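Local coordinates for muconolactone isomerase-like protein (Thermus thermophilus, PDB 1VDH) that catalyses the hydrogen peroxide-dependent, stepwise oxidative decarboxylation of Fe-coproporphyrin III (coproheme) to heme b, the last step of coproporphyrin-dependent heme biosynthesis, at residues Y106-V111 and G192-E197; G115-P120 and E164-M169; P146-R151 and Y226-P231. All coordinates share one frame; numbering follows the deposited sequence.

Interaction 1 (Y106-V111 and G192-E197); sequences YSFYSV and GLDDWE
Asp194 reaches from its loop to strand 102-116 and takes the backbone N-H of Tyr109: N to OD1 is 2.8 Å, close to straight at 159°, on the lone pair turned away from the other oxygen. An aspartate suits this place because the carboxylate is short, flat and doubly accepting. It lies only 11° from parallel with the Phe108 ring, and Asp194 CB sits over one face of that ring. Phe108 holds its CG opposite the backbone nitrogen (chi1 -158°), which carries CE1 to 3.9 Å from Trp196 CB. Beside it Leu193 fills the other half of the packed region, its CB 3.8 Å from Tyr109 CD1 and its CD1 3.6 Å from Val111 CG2. The contact belongs to the dimeric alpha+beta barrel fold of the chlorite dismutase family, where the loop joining strands 184-189 and 198-204 folds back on strand 102-116. Toward Ser107 the fit is wetter. One water bridges Ser107 O and Asp194 OD2, which also accepts from Asp195 N; a second links Ser107 OG to Asp194 OD1, while that hydroxyl bonds to His70 of a second subunit. At the partly exposed margin Tyr106 and Trp196 cross at about a right angle, with Tyr106 OH a loose 3.7 Å from Trp196 NE1.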
ATOM      1  N   TYR A 106       1.805  -5.884  13.301  1.00  8.45           N
ATOM      2  CA  TYR A 106       3.153  -5.757  12.750  1.00  7.46           C
ATOM      3  C   TYR A 106       4.090  -6.674  13.532  1.00  6.52           C
ATOM      4  O   TYR A 106       3.750  -7.142  14.621  1.00  8.04           O
ATOM      5  CB  TYR A 106       3.639  -4.298  12.849  1.00  7.86           C
ATOM      6  CG  TYR A 106       4.876  -3.989  12.024  1.00  9.90           C
ATOM      7  CD1 TYR A 106       4.835  -4.016  10.630  1.00 11.46           C
ATOM      8  CD2 TYR A 106       6.091  -3.676  12.638  1.00 10.04           C
ATOM      9  CE1 TYR A 106       5.975  -3.738   9.865  1.00 12.87           C
ATOM     10  CE2 TYR A 106       7.235  -3.396  11.883  1.00 11.36           C
ATOM     11  CZ  TYR A 106       7.167  -3.428  10.502  1.00 13.35           C
ATOM     12  OH  TYR A 106       8.288  -3.143   9.756  1.00 16.31           O
ATOM     13  N   SER A 107       5.258  -6.946  12.963  1.00  6.05           N
ATOM     14  CA  SER A 107       6.248  -7.797  13.612  1.00  5.83           C
ATOM     15  C   SER A 107       7.591  -7.604  12.935  1.00  7.06           C
ATOM     16  O   SER A 107       7.668  -7.030  11.847  1.00  5.49           O
ATOM     17  CB  SER A 107       5.842  -9.278  13.532  1.00  4.54           C
ATOM     18  OG  SER A 107       6.045  -9.801  12.231  1.00  5.69           O
ATOM     19  N   PHE A 108       8.649  -8.079  13.584  1.00  5.68           N
ATOM     20  CA  PHE A 108       9.985  -7.963  13.027  1.00  7.85           C
ATOM     21  C   PHE A 108      10.878  -9.032  13.633  1.00  8.31           C
ATOM     22  O   PHE A 108      10.895  -9.222  14.851  1.00  9.23           O
ATOM     23  CB  PHE A 108      10.576  -6.576  13.308  1.00  7.49           C
ATOM     24  CG  PHE A 108      11.679  -6.181  12.358  1.00  6.80           C
ATOM     25  CD1 PHE A 108      11.389  -5.859  11.036  1.00  6.69           C
ATOM     26  CD2 PHE A 108      13.004  -6.126  12.785  1.00  5.40           C
ATOM     27  CE1 PHE A 108      12.402  -5.487  10.149  1.00  5.23           C
ATOM     28  CE2 PHE A 108      14.024  -5.756  11.910  1.00  6.47           C
ATOM     29  CZ  PHE A 108      13.723  -5.435  10.586  1.00  4.68           C
ATOM     30  N   TYR A 109      11.554  -9.778  12.770  1.00  7.63           N
ATOM     31  CA  TYR A 109      12.472 -10.816  13.213  1.00  9.09           C
ATOM     32  C   TYR A 109      13.877 -10.356  12.845  1.00  9.32           C
ATOM     33  O   TYR A 109      14.159 -10.058  11.681  1.00  9.43           O
ATOM     34  CB  TYR A 109      12.154 -12.162  12.558  1.00  7.74           C
ATOM     35  CG  TYR A 109      13.227 -13.206  12.790  1.00  8.28           C
ATOM     36  CD1 TYR A 109      13.733 -13.956  11.730  1.00  7.77           C
ATOM     37  CD2 TYR A 109      13.758 -13.423  14.068  1.00  7.96           C
ATOM     38  CE1 TYR A 109      14.741 -14.896  11.930  1.00  8.53           C
ATOM     39  CE2 TYR A 109      14.769 -14.360  14.277  1.00  8.36           C
ATOM     40  CZ  TYR A 109      15.255 -15.093  13.202  1.00  8.04           C
ATOM     41  OH  TYR A 109      16.257 -16.022  13.391  1.00  7.33           O
ATOM     42  N   SER A 110      14.754 -10.301  13.844  1.00  8.99           N
ATOM     43  CA  SER A 110      16.117  -9.854  13.624  1.00  8.75           C
ATOM     44  C   SER A 110      17.087 -10.500  14.606  1.00  9.52           C
ATOM     45  O   SER A 110      16.672 -11.229  15.506  1.00  9.16           O
ATOM     46  CB  SER A 110      16.176  -8.330  13.759  1.00  8.36           C
ATOM     47  OG  SER A 110      15.769  -7.926  15.057  1.00  7.81           O
ATOM     48  N   VAL A 111      18.378 -10.226  14.423  1.00  8.42           N
ATOM     49  CA  VAL A 111      19.422 -10.771  15.287  1.00  7.10           C
ATOM     50  C   VAL A 111      20.340  -9.645  15.765  1.00  5.50           C
ATOM     51  O   VAL A 111      20.852  -8.879  14.948  1.00  6.09           O
ATOM     52  CB  VAL A 111      20.279 -11.833  14.538  1.00  8.72           C
ATOM     53  CG1 VAL A 111      21.380 -12.362  15.445  1.00  8.64           C
ATOM     54  CG2 VAL A 111      19.404 -12.993  14.062  1.00  7.55           C
ATOM     55  N   GLY A 192      18.696 -10.929   5.677  1.00 17.42           N
ATOM     56  CA  GLY A 192      17.985 -11.967   4.941  1.00 12.87           C
ATOM     57  C   GLY A 192      16.952 -12.635   5.838  1.00 11.93           C
ATOM     58  O   GLY A 192      16.585 -13.796   5.628  1.00 10.02           O
ATOM     59  N   LEU A 193      16.428 -11.868   6.797  1.00  8.63           N
ATOM     60  CA  LEU A 193      15.466 -12.383   7.764  1.00  7.53           C
ATOM     61  C   LEU A 193      14.101 -11.702   7.764  1.00  7.62           C
ATOM     62  O   LEU A 193      13.107 -12.309   8.159  1.00  6.59           O
ATOM     63  CB  LEU A 193      16.066 -12.311   9.171  1.00  7.55           C
ATOM     64  CG  LEU A 193      17.467 -12.912   9.315  1.00  8.38           C
ATOM     65  CD1 LEU A 193      17.946 -12.753  10.752  1.00  6.15           C
ATOM     66  CD2 LEU A 193      17.452 -14.381   8.904  1.00  7.60           C
ATOM     67  N   ASP A 194      14.060 -10.430   7.374  1.00  6.40           N
ATOM     68  CA  ASP A 194      12.805  -9.697   7.340  1.00  6.01           C
ATOM     69  C   ASP A 194      12.844  -8.609   6.261  1.00  6.03           C
ATOM     70  O   ASP A 194      13.810  -8.514   5.509  1.00  6.58           O
ATOM     71  CB  ASP A 194      12.458  -9.129   8.728  1.00  5.95           C
ATOM     72  CG  ASP A 194      10.954  -9.113   9.000  1.00  7.96           C
ATOM     73  OD1 ASP A 194      10.542  -9.426  10.135  1.00  9.70           O
ATOM     74  OD2 ASP A 194      10.174  -8.785   8.085  1.00  8.26           O
ATOM     75  N   ASP A 195      11.815  -7.772   6.221  1.00  5.45           N
ATOM     76  CA  ASP A 195      11.677  -6.743   5.190  1.00  6.87           C
ATOM     77  C   ASP A 195      12.638  -5.560   5.170  1.00  7.93           C
ATOM     78  O   ASP A 195      12.740  -4.872   4.155  1.00  8.21           O
ATOM     79  CB  ASP A 195      10.228  -6.254   5.147  1.00  7.36           C
ATOM     80  CG  ASP A 195       9.242  -7.377   4.840  1.00 10.28           C
ATOM     81  OD1 ASP A 195       9.677  -8.533   4.634  1.00  8.93           O
ATOM     82  OD2 ASP A 195       8.029  -7.101   4.809  1.00 11.59           O
ATOM     83  N   TRP A 196      13.335  -5.325   6.279  1.00  6.75           N
ATOM     84  CA  TRP A 196      14.299  -4.226   6.371  1.00  6.47           C
ATOM     85  C   TRP A 196      15.646  -4.799   6.818  1.00  7.16           C
ATOM     86  O   TRP A 196      15.700  -5.882   7.397  1.00  7.02           O
ATOM     87  CB  TRP A 196      13.822  -3.165   7.369  1.00  5.08           C
ATOM     88  CG  TRP A 196      12.500  -2.527   7.006  1.00  4.62           C
ATOM     89  CD1 TRP A 196      11.254  -3.057   7.193  1.00  6.17           C
ATOM     90  CD2 TRP A 196      12.301  -1.239   6.407  1.00  6.91           C
ATOM     91  NE1 TRP A 196      10.294  -2.181   6.749  1.00  7.17           N
ATOM     92  CE2 TRP A 196      10.908  -1.057   6.261  1.00  8.46           C
ATOM     93  CE3 TRP A 196      13.166  -0.219   5.981  1.00  8.93           C
ATOM     94  CZ2 TRP A 196      10.354   0.108   5.704  1.00  9.01           C
ATOM     95  CZ3 TRP A 196      12.617   0.943   5.425  1.00  9.57           C
ATOM     96  CH2 TRP A 196      11.223   1.092   5.292  1.00 10.67           C
ATOM     97  N   GLU A 197      16.722  -4.069   6.551  1.00  5.61           N
ATOM     98  CA  GLU A 197      18.068  -4.520   6.894  1.00  7.47           C
ATOM     99  C   GLU A 197      18.409  -4.499   8.378  1.00  7.07           C
ATOM    100  O   GLU A 197      19.168  -5.344   8.852  1.00  9.00           O
ATOM    101  CB  GLU A 197      19.093  -3.731   6.085  1.00  4.98           C
ATOM    102  CG  GLU A 197      19.005  -4.023   4.593  1.00  7.75           C
ATOM    103  CD  GLU A 197      19.625  -2.944   3.728  1.00 10.19           C
ATOM    104  OE1 GLU A 197      19.542  -3.081   2.494  1.00 13.12           O
ATOM    105  OE2 GLU A 197      20.187  -1.965   4.266  1.00  9.36           O
TER
HETATM  106  O   HOH W   1       8.060  -7.333   9.168  1.00  7.47           O
HETATM  107  O   HOH W   2       8.197 -10.597  10.795  1.00 11.23           O

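Interaction 2 (G115-P120 and E164-M169); sequences GSQEKP and ERASLM
Gln117 buries more surface here than any other residue, and it does so by laying its whole side chain against Arg165, Ala166 and Met169 of a helix. Its amide oxygen receives the guanidinium of Arg165, with NH1 2.7 Å from OE1. The donor comes almost head-on to the carbonyl, at a C=O...N angle of 171°, and OE1 lies near the guanidinium plane, although the amide itself stands 81° away from that plane. A bend at chi2 (-59°) folds the glutamine so that its aliphatic part also packs, with CB 3.8 Å from Ala166 CB, while the amide carbon CD is 3.8 Å from Arg165 CB. Alanine suits the middle of this surface, since its single methyl lets the Gln117 and Ala166 CA atoms come within 5.2 Å. The contact thus joins the loop that leaves barrel strand 102-116 to helix 162-177, which also carries His172, the predicted axial ligand of the coproheme iron. Arginine is long enough to tie several loops together: NH2 bonds to the carbonyls of Glu7 and Leu160, while Gln117 OE1 takes a further bond from Thr9. With a leucine in place of Gln117, both Arg165 NH1 and the Thr9 hydroxyl would probably lose this acceptor. At the margins, Gln117 NE2 lies 4.0 Å from Met169 CG, and the extended side chain of the exposed Glu118 brings OE1 to 3.6 Å from Ala166 CB.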
ATOM      1  N   GLY A 115      28.495  -4.226  14.549  1.00 15.00           N
ATOM      2  CA  GLY A 115      29.279  -4.074  13.338  1.00 15.76           C
ATOM      3  C   GLY A 115      30.500  -3.184  13.411  1.00 17.28           C
ATOM      4  O   GLY A 115      30.616  -2.315  14.279  1.00 17.24           O
ATOM      5  N   SER A 116      31.413  -3.415  12.473  1.00 17.80           N
ATOM      6  CA  SER A 116      32.649  -2.654  12.352  1.00 18.53           C
ATOM      7  C   SER A 116      32.974  -2.585  10.868  1.00 17.16           C
ATOM      8  O   SER A 116      33.027  -3.610  10.197  1.00 15.46           O
ATOM      9  CB  SER A 116      33.785  -3.350  13.099  1.00 20.86           C
ATOM     10  OG  SER A 116      34.964  -2.572  13.024  1.00 27.12           O
ATOM     11  N   GLN A 117      33.199  -1.376  10.364  1.00 18.43           N
ATOM     12  CA  GLN A 117      33.483  -1.169   8.947  1.00 19.82           C
ATOM     13  C   GLN A 117      34.870  -1.599   8.479  1.00 22.34           C
ATOM     14  O   GLN A 117      35.022  -2.064   7.346  1.00 22.60           O
ATOM     15  CB  GLN A 117      33.229   0.294   8.565  1.00 17.57           C
ATOM     16  CG  GLN A 117      31.801   0.772   8.838  1.00 16.20           C
ATOM     17  CD  GLN A 117      30.749  -0.037   8.092  1.00 16.94           C
ATOM     18  OE1 GLN A 117      30.983  -0.514   6.981  1.00 15.53           O
ATOM     19  NE2 GLN A 117      29.585  -0.198   8.707  1.00 17.89           N
ATOM     20  N   GLU A 118      35.873  -1.443   9.341  1.00 23.69           N
ATOM     21  CA  GLU A 118      37.245  -1.810   8.993  1.00 26.66           C
ATOM     22  C   GLU A 118      37.859  -2.895   9.882  1.00 27.56           C
ATOM     23  O   GLU A 118      37.886  -4.062   9.502  1.00 27.78           O
ATOM     24  CB  GLU A 118      38.140  -0.566   8.975  1.00 26.67           C
ATOM     25  CG  GLU A 118      37.781   0.435   7.884  1.00 27.12           C
ATOM     26  CD  GLU A 118      38.725   1.622   7.835  1.00 28.60           C
ATOM     27  OE1 GLU A 118      38.810   2.362   8.838  1.00 28.01           O
ATOM     28  OE2 GLU A 118      39.376   1.822   6.785  1.00 29.01           O
ATOM     29  N   LYS A 119      38.368  -2.511  11.050  1.00 30.54           N
ATOM     30  CA  LYS A 119      38.985  -3.468  11.968  1.00 33.40           C
ATOM     31  C   LYS A 119      37.953  -4.289  12.740  1.00 33.66           C
ATOM     32  O   LYS A 119      37.128  -3.734  13.462  1.00 34.05           O
ATOM     33  CB  LYS A 119      39.918  -2.746  12.947  1.00 36.12           C
ATOM     34  CG  LYS A 119      41.203  -2.221  12.316  1.00 39.99           C
ATOM     35  CD  LYS A 119      42.092  -3.363  11.834  1.00 42.51           C
ATOM     36  CE  LYS A 119      43.378  -2.852  11.194  1.00 44.60           C
ATOM     37  NZ  LYS A 119      44.213  -2.055  12.139  1.00 44.89           N
ATOM     38  N   PRO A 120      38.012  -5.627  12.617  1.00 33.21           N
ATOM     39  CA  PRO A 120      37.090  -6.550  13.294  1.00 32.91           C
ATOM     40  C   PRO A 120      37.014  -6.314  14.803  1.00 31.31           C
ATOM     41  O   PRO A 120      38.016  -5.989  15.441  1.00 29.98           O
ATOM     42  CB  PRO A 120      37.692  -7.919  12.979  1.00 33.60           C
ATOM     43  CG  PRO A 120      38.318  -7.708  11.641  1.00 33.75           C
ATOM     44  CD  PRO A 120      39.001  -6.377  11.822  1.00 33.76           C
ATOM     45  N   GLU A 164      35.412   5.038   3.919  1.00 15.54           N
ATOM     46  CA  GLU A 164      34.417   6.107   3.966  1.00 15.33           C
ATOM     47  C   GLU A 164      33.262   5.726   4.889  1.00 13.58           C
ATOM     48  O   GLU A 164      32.764   6.560   5.650  1.00 12.77           O
ATOM     49  CB  GLU A 164      33.902   6.447   2.563  1.00 18.06           C
ATOM     50  CG  GLU A 164      32.782   7.501   2.525  1.00 22.28           C
ATOM     51  CD  GLU A 164      33.196   8.874   3.069  1.00 26.67           C
ATOM     52  OE1 GLU A 164      34.408   9.177   3.118  1.00 28.80           O
ATOM     53  OE2 GLU A 164      32.297   9.664   3.437  1.00 27.39           O
ATOM     54  N   ARG A 165      32.840   4.467   4.832  1.00 12.64           N
ATOM     55  CA  ARG A 165      31.760   4.006   5.700  1.00 11.78           C
ATOM     56  C   ARG A 165      32.179   4.134   7.164  1.00 13.30           C
ATOM     57  O   ARG A 165      31.373   4.512   8.017  1.00 12.83           O
ATOM     58  CB  ARG A 165      31.370   2.564   5.367  1.00 11.75           C
ATOM     59  CG  ARG A 165      30.492   2.455   4.121  1.00 12.06           C
ATOM     60  CD  ARG A 165      30.033   1.031   3.865  1.00 15.67           C
ATOM     61  NE  ARG A 165      30.905   0.327   2.926  1.00 17.92           N
ATOM     62  CZ  ARG A 165      31.653  -0.721   3.245  1.00 18.44           C
ATOM     63  NH1 ARG A 165      31.646  -1.192   4.485  1.00 21.94           N
ATOM     64  NH2 ARG A 165      32.398  -1.307   2.322  1.00 17.19           N
ATOM     65  N   ALA A 166      33.454   3.865   7.435  1.00 12.18           N
ATOM     66  CA  ALA A 166      33.991   3.966   8.787  1.00 13.14           C
ATOM     67  C   ALA A 166      33.942   5.407   9.296  1.00 11.69           C
ATOM     68  O   ALA A 166      33.551   5.650  10.436  1.00 12.84           O
ATOM     69  CB  ALA A 166      35.426   3.438   8.831  1.00 12.77           C
ATOM     70  N   SER A 167      34.342   6.363   8.459  1.00 12.54           N
ATOM     71  CA  SER A 167      34.325   7.766   8.875  1.00 14.42           C
ATOM     72  C   SER A 167      32.894   8.261   9.087  1.00 13.51           C
ATOM     73  O   SER A 167      32.636   9.060   9.990  1.00 11.96           O
ATOM     74  CB  SER A 167      35.065   8.657   7.871  1.00 15.52           C
ATOM     75  OG  SER A 167      34.447   8.628   6.599  1.00 24.46           O
ATOM     76  N   LEU A 168      31.966   7.756   8.276  1.00 12.00           N
ATOM     77  CA  LEU A 168      30.559   8.134   8.380  1.00 11.57           C
ATOM     78  C   LEU A 168      29.942   7.601   9.673  1.00 12.67           C
ATOM     79  O   LEU A 168      29.170   8.301  10.333  1.00 12.19           O
ATOM     80  CB  LEU A 168      29.786   7.628   7.156  1.00 11.09           C
ATOM     81  CG  LEU A 168      30.084   8.376   5.851  1.00 10.18           C
ATOM     82  CD1 LEU A 168      29.489   7.645   4.662  1.00 12.45           C
ATOM     83  CD2 LEU A 168      29.549   9.794   5.942  1.00 11.33           C
ATOM     84  N   MET A 169      30.308   6.376  10.048  1.00 13.08           N
ATOM     85  CA  MET A 169      29.800   5.758  11.273  1.00 14.02           C
ATOM     86  C   MET A 169      30.425   6.373  12.524  1.00 15.99           C
ATOM     87  O   MET A 169      29.788   6.438  13.578  1.00 13.64           O
ATOM     88  CB  MET A 169      30.039   4.244  11.264  1.00 14.33           C
ATOM     89  CG  MET A 169      29.196   3.482  10.250  1.00 14.92           C
ATOM     90  SD  MET A 169      27.415   3.765  10.445  1.00 15.94           S
ATOM     91  CE  MET A 169      27.124   2.997  12.069  1.00 16.14           C
TER

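Interaction 3 (P146-R151 and Y226-P231); sequences PMNKRR and YGEFGP
Met147 and Phe229 face each other as a non-hydrogen-bonded pair of two antiparallel strands, their side chains side by side and pointing the same way. The methionine CB starts close to the neighbouring backbone, 3.2 Å from Glu228 O, and 4.1 Å from Phe229 CD1. CG sits between the backbone nitrogen and the carbonyl carbon (chi1 67°), lifting the chain up along the phenylalanine. SD then comes 4.1 Å from Phe229 CE1, in a Met-aromatic contact that meets the ring obliquely, and the terminal CE bends back to lie 4.0 Å from the same CE1. A flexible thioether suits this place because it can follow the ring's contour. The next pair, Asn148 and Glu228, is hydrogen-bonded through both backbones, with Asn148 N 2.9 Å from Glu228 O, and their side chains lie on the other face of the sheet. A water joins Glu228 OE1 to Arg151 N. Bonds continue at both ends: Gly230 N gives to Pro146 O, and Arg150 N meets Tyr226 O at 2.7 Å, nearly straight at 172°. Glycine suits the place of Gly230 because a CB there would run into Pro146 CG, whose ring instead packs on Pro231, CG to CD 3.8 Å. Pro146, Met147, Asn148 and Lys149 are predicted to bind Fe-coproporphyrin III, consistent with this strand pair forming one wall of the coproheme pocket in the dimeric alpha+beta barrel of the chlorite dismutase family.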
ATOM      1  N   PRO A 146      12.504   0.108  11.965  1.00  6.78           N
ATOM      2  CA  PRO A 146      13.391  -0.655  11.090  1.00  6.31           C
ATOM      3  C   PRO A 146      14.004   0.336  10.093  1.00  7.56           C
ATOM      4  O   PRO A 146      13.495   1.453   9.925  1.00  8.22           O
ATOM      5  CB  PRO A 146      12.428  -1.624  10.410  1.00  8.09           C
ATOM      6  CG  PRO A 146      11.212  -0.783  10.213  1.00  5.30           C
ATOM      7  CD  PRO A 146      11.098  -0.025  11.533  1.00  7.35           C
ATOM      8  N   MET A 147      15.088  -0.059   9.437  1.00  6.70           N
ATOM      9  CA  MET A 147      15.726   0.825   8.467  1.00  6.25           C
ATOM     10  C   MET A 147      16.649   0.063   7.528  1.00  5.95           C
ATOM     11  O   MET A 147      17.036  -1.072   7.809  1.00  4.39           O
ATOM     12  CB  MET A 147      16.530   1.928   9.182  1.00  7.52           C
ATOM     13  CG  MET A 147      17.749   1.436   9.969  1.00 11.42           C
ATOM     14  SD  MET A 147      18.690   2.794  10.753  1.00 13.02           S
ATOM     15  CE  MET A 147      19.524   3.497   9.341  1.00 14.26           C
ATOM     16  N   ASN A 148      16.949   0.697   6.396  1.00  6.74           N
ATOM     17  CA  ASN A 148      17.864   0.174   5.385  1.00  6.91           C
ATOM     18  C   ASN A 148      18.922   1.246   5.162  1.00  8.79           C
ATOM     19  O   ASN A 148      18.755   2.398   5.573  1.00  7.57           O
ATOM     20  CB  ASN A 148      17.177   0.010   4.020  1.00  6.48           C
ATOM     21  CG  ASN A 148      16.031  -0.968   4.035  1.00  7.80           C
ATOM     22  OD1 ASN A 148      15.057  -0.795   3.304  1.00 11.91           O
ATOM     23  ND2 ASN A 148      16.145  -2.011   4.841  1.00  3.74           N
ATOM     24  N   LYS A 149      20.004   0.859   4.492  1.00  7.33           N
ATOM     25  CA  LYS A 149      21.048   1.796   4.116  1.00  8.27           C
ATOM     26  C   LYS A 149      20.774   1.991   2.629  1.00  9.00           C
ATOM     27  O   LYS A 149      20.686   1.022   1.862  1.00  6.52           O
ATOM     28  CB  LYS A 149      22.443   1.219   4.362  1.00  9.19           C
ATOM     29  CG  LYS A 149      23.006   1.543   5.748  1.00  8.89           C
ATOM     30  CD  LYS A 149      23.393   3.012   5.864  1.00  9.50           C
ATOM     31  CE  LYS A 149      24.103   3.311   7.189  1.00  9.64           C
ATOM     32  NZ  LYS A 149      23.223   3.126   8.377  1.00 10.80           N
ATOM     33  N   ARG A 150      20.567   3.245   2.247  1.00  9.27           N
ATOM     34  CA  ARG A 150      20.239   3.609   0.879  1.00 10.58           C
ATOM     35  C   ARG A 150      21.191   3.142  -0.222  1.00 11.33           C
ATOM     36  O   ARG A 150      22.412   3.115  -0.046  1.00  9.96           O
ATOM     37  CB  ARG A 150      20.039   5.125   0.799  1.00 11.98           C
ATOM     38  CG  ARG A 150      19.607   5.647  -0.558  1.00 15.60           C
ATOM     39  CD  ARG A 150      19.451   7.159  -0.532  1.00 16.56           C
ATOM     40  NE  ARG A 150      18.307   7.593   0.271  1.00 20.32           N
ATOM     41  CZ  ARG A 150      18.077   8.855   0.621  1.00 21.41           C
ATOM     42  NH1 ARG A 150      17.003   9.160   1.336  1.00 21.84           N
ATOM     43  NH2 ARG A 150      18.936   9.807   0.282  1.00 20.68           N
ATOM     44  N   ARG A 151      20.593   2.755  -1.349  1.00  9.82           N
ATOM     45  CA  ARG A 151      21.304   2.309  -2.542  1.00 11.47           C
ATOM     46  C   ARG A 151      20.601   2.993  -3.714  1.00 13.50           C
ATOM     47  O   ARG A 151      19.988   2.335  -4.553  1.00 14.14           O
ATOM     48  CB  ARG A 151      21.215   0.781  -2.701  1.00 10.77           C
ATOM     49  CG  ARG A 151      21.968  -0.021  -1.637  1.00  9.60           C
ATOM     50  CD  ARG A 151      21.772  -1.528  -1.824  1.00 10.80           C
ATOM     51  NE  ARG A 151      20.356  -1.902  -1.768  1.00 10.05           N
ATOM     52  CZ  ARG A 151      19.662  -2.366  -2.803  1.00 10.16           C
ATOM     53  NH1 ARG A 151      18.379  -2.669  -2.660  1.00 10.22           N
ATOM     54  NH2 ARG A 151      20.251  -2.542  -3.979  1.00  8.23           N
ATOM     55  N   TYR A 226      22.214   8.364   3.560  1.00  9.45           N
ATOM     56  CA  TYR A 226      22.012   6.917   3.456  1.00  8.79           C
ATOM     57  C   TYR A 226      20.933   6.280   4.327  1.00 10.67           C
ATOM     58  O   TYR A 226      20.719   5.066   4.270  1.00 12.43           O
ATOM     59  CB  TYR A 226      23.346   6.198   3.671  1.00 10.10           C
ATOM     60  CG  TYR A 226      24.475   6.759   2.834  1.00 10.83           C
ATOM     61  CD1 TYR A 226      24.658   6.357   1.513  1.00 12.43           C
ATOM     62  CD2 TYR A 226      25.345   7.714   3.358  1.00 11.88           C
ATOM     63  CE1 TYR A 226      25.676   6.894   0.732  1.00 10.74           C
ATOM     64  CE2 TYR A 226      26.365   8.258   2.588  1.00 11.04           C
ATOM     65  CZ  TYR A 226      26.524   7.846   1.279  1.00 12.30           C
ATOM     66  OH  TYR A 226      27.522   8.395   0.512  1.00 11.86           O
ATOM     67  N   GLY A 227      20.246   7.087   5.124  1.00 10.38           N
ATOM     68  CA  GLY A 227      19.204   6.542   5.969  1.00 11.02           C
ATOM     69  C   GLY A 227      17.868   6.379   5.268  1.00 11.21           C
ATOM     70  O   GLY A 227      17.364   7.304   4.636  1.00 11.12           O
ATOM     71  N   GLU A 228      17.309   5.180   5.360  1.00 11.45           N
ATOM     72  CA  GLU A 228      16.006   4.872   4.777  1.00 12.38           C
ATOM     73  C   GLU A 228      15.230   4.312   5.968  1.00 11.79           C
ATOM     74  O   GLU A 228      15.525   3.214   6.444  1.00 11.08           O
ATOM     75  CB  GLU A 228      16.172   3.826   3.681  1.00 14.56           C
ATOM     76  CG  GLU A 228      14.969   3.648   2.791  1.00 20.51           C
ATOM     77  CD  GLU A 228      15.280   2.752   1.606  1.00 24.79           C
ATOM     78  OE1 GLU A 228      16.127   3.148   0.769  1.00 23.70           O
ATOM     79  OE2 GLU A 228      14.690   1.654   1.522  1.00 23.74           O
ATOM     80  N   PHE A 229      14.256   5.078   6.456  1.00 10.15           N
ATOM     81  CA  PHE A 229      13.496   4.692   7.648  1.00 10.84           C
ATOM     82  C   PHE A 229      12.081   4.158   7.463  1.00 10.11           C
ATOM     83  O   PHE A 229      11.336   4.626   6.608  1.00  9.45           O
ATOM     84  CB  PHE A 229      13.469   5.870   8.627  1.00  9.29           C
ATOM     85  CG  PHE A 229      14.827   6.458   8.897  1.00 10.70           C
ATOM     86  CD1 PHE A 229      15.660   5.906   9.863  1.00  8.70           C
ATOM     87  CD2 PHE A 229      15.289   7.541   8.149  1.00 10.09           C
ATOM     88  CE1 PHE A 229      16.940   6.421  10.081  1.00 14.02           C
ATOM     89  CE2 PHE A 229      16.563   8.062   8.357  1.00 10.63           C
ATOM     90  CZ  PHE A 229      17.393   7.501   9.325  1.00 11.82           C
ATOM     91  N   GLY A 230      11.722   3.185   8.301  1.00 10.42           N
ATOM     92  CA  GLY A 230      10.392   2.596   8.259  1.00  8.30           C
ATOM     93  C   GLY A 230       9.490   3.198   9.327  1.00  8.44           C
ATOM     94  O   GLY A 230       9.729   4.318   9.775  1.00  8.95           O
ATOM     95  N   PRO A 231       8.449   2.478   9.767  1.00  7.87           N
ATOM     96  CA  PRO A 231       7.529   2.984  10.794  1.00  6.46           C
ATOM     97  C   PRO A 231       8.179   3.111  12.174  1.00  6.74           C
ATOM     98  O   PRO A 231       9.117   2.381  12.492  1.00  8.07           O
ATOM     99  CB  PRO A 231       6.416   1.938  10.795  1.00  7.41           C
ATOM    100  CG  PRO A 231       7.142   0.672  10.436  1.00  6.91           C
ATOM    101  CD  PRO A 231       8.056   1.131   9.318  1.00  6.77           C
TER
HETATM  102  O   HOH W   3      17.719   2.446  -1.478  1.00 13.39           O

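Overall arrangement
From the N terminus, the first segment to be used lies on strand 102-116, which supplies 106-111 to interaction 1 and, at its end and in the loop that follows, 115-120 to interaction 2. Next comes 146-151, on strand 141-152, which must wait for the last segment. Helix 162-177 closes interaction 2 at 164-169, and the loop at 192-197 then closes interaction 1, whose longer span encloses that of interaction 2. Finally 226-231 closes interaction 3, a span that crosses both others. Interactions 1 and 3, about 13 Å apart between centres, meet where Glu197 probably bonds to the Lys149 backbone; Leu168 packs on Tyr226 between interactions 2 and 3. Together they tie barrel strands, helix and loop.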